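Local coordinates for protein HI_1472 (Haemophilus influenzae, PDB 3PSH), which binds molybdate and tungstate in the periplasm as the solute-binding subunit of the MolBCA ABC transporter, a low-affinity molybdate importer, at residues 199-204 / 283-288; 272-277 / 290-295. All blocks are in the same frame, centred on the assembly; numbering follows the deposited sequence.

Contact 1 (199-204 / 283-288); sequences GKYTGL and PEALAL
Tyr201 reaches from near the start of helix 201-208 to the first turns of helix 283-297, and its ring end does all the touching from its side. The close part is the meeting with Leu286: branch CD1 lies obliquely to the ring, 3.6 Å from Tyr201 CZ, with Tyr201 OH 3.5 Å from the same Leu286 CD1. On the CE2 side the packing is slacker, Tyr201 CE2 standing 3.9 Å from Ala285 CB. With CG anti to the backbone N (chi1 175°), the ring spans the distance between the helices, whose nearest CA atoms, those of Tyr201 and Ala285, are 9.6 Å apart. Both helices belong to the C-terminal half of a family 8 solute-binding protein, and the tyrosine side chain comes within about 7 Å of the bound molybdate, nearest atoms; Tyr201 also shares backbone hydrogen bonding with the ligand-binding Gly279. The looser side faces protein, not solvent: Pro281 touches the Tyr201 side chain, and all three touching residues are buried. Leu286 also rests on Leu140 and Phe165, and the buried phenol oxygen, 3.8 Å from Ala285 O, is probably hydrogen-bonded to Glu290 OE2, further along helix 283-297.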
# COMPACT_ATOMS: atom_id res chain seq x y z
N GLY A 199 3.15 -11.13 7.71
CA GLY A 199 2.62 -11.31 6.34
C GLY A 199 2.24 -10.02 5.68
O GLY A 199 1.39 -10.00 4.73
N LYS A 200 2.79 -8.88 6.19
CA LYS A 200 2.35 -7.62 5.60
C LYS A 200 3.57 -6.77 5.19
O LYS A 200 4.60 -6.79 5.90
CB LYS A 200 1.55 -6.86 6.68
CG LYS A 200 0.21 -7.51 7.04
CD LYS A 200 -0.83 -7.34 5.87
CE LYS A 200 -1.80 -8.48 5.87
NZ LYS A 200 -2.73 -8.23 4.64
N TYR A 201 3.38 -5.86 4.24
CA TYR A 201 4.48 -4.91 3.81
C TYR A 201 5.03 -3.98 4.98
O TYR A 201 6.23 -3.63 5.05
CB TYR A 201 4.07 -4.05 2.59
CG TYR A 201 5.15 -3.05 2.26
CD1 TYR A 201 6.42 -3.48 1.84
CD2 TYR A 201 4.91 -1.67 2.52
CE1 TYR A 201 7.45 -2.55 1.67
CE2 TYR A 201 5.86 -0.73 2.36
CZ TYR A 201 7.13 -1.15 1.90
OH TYR A 201 8.18 -0.29 1.76
N THR A 202 4.11 -3.63 5.89
CA THR A 202 4.45 -2.81 7.09
C THR A 202 5.82 -3.26 7.68
O THR A 202 6.77 -2.44 7.80
CB THR A 202 3.34 -2.90 8.13
OG1 THR A 202 2.03 -2.63 7.52
CG2 THR A 202 3.62 -1.89 9.27
N GLY A 203 5.94 -4.55 8.02
CA GLY A 203 7.17 -5.01 8.76
C GLY A 203 8.38 -4.97 7.80
O GLY A 203 9.53 -4.89 8.24
N LEU A 204 8.15 -5.14 6.47
CA LEU A 204 9.22 -5.10 5.45
C LEU A 204 9.75 -3.70 5.34
O LEU A 204 10.96 -3.46 5.25
CB LEU A 204 8.76 -5.59 4.07
CG LEU A 204 8.64 -7.17 4.08
CD1 LEU A 204 7.80 -7.58 2.95
CD2 LEU A 204 10.03 -7.73 3.88
N PRO A 283 4.68 1.53 -4.87
CA PRO A 283 5.99 1.85 -5.39
C PRO A 283 6.61 3.03 -4.70
O PRO A 283 7.84 3.02 -4.51
CB PRO A 283 5.73 2.19 -6.88
CG PRO A 283 4.13 2.40 -6.99
CD PRO A 283 3.57 1.54 -5.88
N GLU A 284 5.83 4.06 -4.39
CA GLU A 284 6.41 5.23 -3.66
C GLU A 284 6.83 4.93 -2.26
O GLU A 284 7.70 5.65 -1.72
CB GLU A 284 5.44 6.46 -3.67
CG GLU A 284 4.14 6.29 -2.85
CD GLU A 284 2.99 5.52 -3.48
OE1 GLU A 284 3.23 4.78 -4.47
OE2 GLU A 284 1.86 5.66 -2.96
N ALA A 285 6.20 3.94 -1.66
CA ALA A 285 6.56 3.53 -0.25
C ALA A 285 7.94 2.93 -0.26
O ALA A 285 8.70 3.26 0.64
CB ALA A 285 5.59 2.56 0.27
N LEU A 286 8.26 2.07 -1.25
CA LEU A 286 9.69 1.56 -1.39
C LEU A 286 10.64 2.70 -1.68
O LEU A 286 11.60 2.98 -0.92
CB LEU A 286 9.81 0.48 -2.52
CG LEU A 286 9.24 -0.85 -1.95
CD1 LEU A 286 7.70 -0.99 -1.66
CD2 LEU A 286 9.69 -2.00 -2.91
N ALA A 287 10.35 3.42 -2.78
CA ALA A 287 11.33 4.33 -3.33
C ALA A 287 11.64 5.51 -2.34
O ALA A 287 12.83 5.88 -2.05
CB ALA A 287 10.84 4.81 -4.65
N LEU A 288 10.57 6.11 -1.83
CA LEU A 288 10.68 7.26 -1.00
C LEU A 288 10.46 6.93 0.51
O LEU A 288 11.11 7.50 1.42
CB LEU A 288 9.64 8.33 -1.51
CG LEU A 288 9.68 8.63 -3.02
CD1 LEU A 288 8.54 9.64 -3.37
CD2 LEU A 288 11.04 9.25 -3.44

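Contact 2 (272-277 / 290-295); sequences PEYAKA and EVWLAK
Pro272 turns its CG-CD edge onto one face of the indole of Trp292, and this CH-pi contact is the heart of the meeting. Pro272 CD stands 3.5 Å from the centroid of the six-membered ring, 17° off the ring normal, so the methylene sits over the middle of one face, with Pro272 CD as near as 3.4 Å to Trp292 CE2 at the ring fusion. The neighbouring Pro272 CG covers the five-membered ring, 3.6 Å from Trp292 NE1. Chi1 of the tryptophan (-178°) swings CG away from its own backbone N and sends the indole out toward the proline.

A second packing contact is made by Tyr274, whose side chain crosses that of Trp292 at about a right angle. Its OH end comes obliquely to the indole, 3.5 Å from Trp292 CD1, while Trp292 CB lies at the edge of the phenol ring, 4.0 Å from Tyr274 CE1. Pro272 CB lies over one face of the same phenol, toward its rim, so proline, tyrosine and tryptophan form one small cluster.

The segment 272-277 belongs to the loop that follows strand 268-270, an outermost strand of the C-terminal parallel sheet, and leads to helix 283-297; here that helix folds back on its own incoming loop. Helix 307-319 adds Leu307, which touches both Tyr274 and Trp292.

Hydrogen bonding shapes the loop from within. A type I turn from Pro272 to Ala275 is closed by Ala275 N to Pro272 O, and Ala275 then centres an inverse gamma turn. Lys276 NZ donates to Glu273 O at 3.0 Å, the nitrogen lying 33° out of the carbonyl plane, and the same ammonium forms a salt bridge with Glu284 OE2.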
# COMPACT_ATOMS: atom_id res chain seq x y z
N PRO A 272 4.96 10.50 6.15
CA PRO A 272 4.48 11.27 5.06
C PRO A 272 3.52 10.49 4.15
O PRO A 272 3.47 9.22 4.10
CB PRO A 272 5.71 11.50 4.18
CG PRO A 272 6.85 11.55 5.24
CD PRO A 272 6.44 10.55 6.29
N GLU A 273 2.89 11.31 3.31
CA GLU A 273 1.94 10.79 2.41
C GLU A 273 2.46 9.59 1.55
O GLU A 273 1.71 8.60 1.37
CB GLU A 273 1.63 11.90 1.40
CG GLU A 273 0.60 11.60 0.34
CD GLU A 273 0.36 12.88 -0.50
OE1 GLU A 273 1.23 13.23 -1.38
OE2 GLU A 273 -0.73 13.49 -0.22
N TYR A 274 3.69 9.73 1.05
CA TYR A 274 4.33 8.73 0.21
C TYR A 274 4.80 7.50 0.95
O TYR A 274 5.11 6.46 0.36
CB TYR A 274 5.45 9.31 -0.65
CG TYR A 274 6.43 10.06 0.20
CD1 TYR A 274 7.37 9.35 0.91
CD2 TYR A 274 6.40 11.45 0.28
CE1 TYR A 274 8.33 10.02 1.69
CE2 TYR A 274 7.36 12.13 1.05
CZ TYR A 274 8.28 11.39 1.78
OH TYR A 274 9.27 11.94 2.57
N ALA A 275 4.89 7.64 2.27
CA ALA A 275 5.68 6.63 3.10
C ALA A 275 4.71 5.67 3.65
O ALA A 275 4.50 5.61 4.90
CB ALA A 275 6.49 7.31 4.17
N LYS A 276 4.02 4.97 2.73
CA LYS A 276 2.90 4.07 3.11
C LYS A 276 3.35 2.75 3.76
O LYS A 276 3.76 1.80 3.07
CB LYS A 276 2.07 3.78 1.86
CG LYS A 276 1.65 5.08 1.24
CD LYS A 276 0.75 4.73 -0.03
CE LYS A 276 -0.17 5.95 -0.42
NZ LYS A 276 0.69 7.01 -1.02
N ALA A 277 3.31 2.73 5.08
CA ALA A 277 3.60 1.43 5.71
C ALA A 277 2.35 0.59 5.81
O ALA A 277 1.95 0.18 6.87
CB ALA A 277 4.26 1.60 7.08
N GLU A 290 10.81 4.18 2.42
CA GLU A 290 11.86 3.49 3.18
C GLU A 290 13.07 4.41 3.40
O GLU A 290 13.69 4.41 4.46
CB GLU A 290 12.33 2.25 2.44
CG GLU A 290 11.20 1.21 2.45
CD GLU A 290 11.58 -0.10 1.72
OE1 GLU A 290 12.70 -0.25 1.17
OE2 GLU A 290 10.62 -0.99 1.60
N VAL A 291 13.31 5.30 2.44
CA VAL A 291 14.45 6.27 2.57
C VAL A 291 14.03 7.30 3.68
O VAL A 291 14.85 7.58 4.59
CB VAL A 291 14.81 6.98 1.23
CG1 VAL A 291 15.95 8.00 1.46
CG2 VAL A 291 15.22 5.92 0.14
N TRP A 292 12.79 7.83 3.65
CA TRP A 292 12.36 8.66 4.79
C TRP A 292 12.55 8.02 6.16
O TRP A 292 13.12 8.68 7.10
CB TRP A 292 10.90 9.09 4.62
CG TRP A 292 10.45 10.00 5.77
CD1 TRP A 292 10.50 11.35 5.79
CD2 TRP A 292 9.76 9.60 6.95
NE1 TRP A 292 9.97 11.85 6.96
CE2 TRP A 292 9.51 10.78 7.71
CE3 TRP A 292 9.40 8.32 7.51
CZ2 TRP A 292 8.89 10.72 9.00
CZ3 TRP A 292 8.80 8.27 8.83
CH2 TRP A 292 8.54 9.48 9.52
N LEU A 293 12.12 6.74 6.30
CA LEU A 293 12.17 6.16 7.62
C LEU A 293 13.68 5.92 7.98
O LEU A 293 14.08 6.09 9.16
CB LEU A 293 11.37 4.82 7.66
CG LEU A 293 11.33 4.09 8.99
CD1 LEU A 293 10.70 4.97 10.09
CD2 LEU A 293 10.48 2.81 8.77
N ALA A 294 14.48 5.51 6.98
CA ALA A 294 15.92 5.24 7.24
C ALA A 294 16.54 6.55 7.73
O ALA A 294 17.29 6.54 8.70
CB ALA A 294 16.61 4.75 6.01
N LYS A 295 16.23 7.69 7.07
CA LYS A 295 16.86 8.95 7.42
C LYS A 295 16.37 9.45 8.78
O LYS A 295 17.10 10.17 9.51
CB LYS A 295 16.59 10.07 6.37
CG LYS A 295 17.14 9.96 5.05
CD LYS A 295 16.86 11.26 4.16
CE LYS A 295 17.31 12.70 4.70
NZ LYS A 295 18.79 12.95 4.52

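Helix 283-297 serves both contacts, its first turns in contact 1 and a later part in contact 2. All touching residues of contact 1 are buried, close to the ligand; contact 2 lies farther out, with Pro272 and Trp292 partly exposed. Both are chiefly apolar across their segments, but one sets a phenol end against aliphatic carbons, whereas the other presses the CG and CD methylenes of a proline onto an indole face. Polar ties join the two: the phenol of contact 1 reaches the 290-295 segment, and a salt bridge links the 272-277 loop to the start of helix 283-297. Tyr201 CE2 also packs on Lys276 O, bringing that loop against helix 201-208.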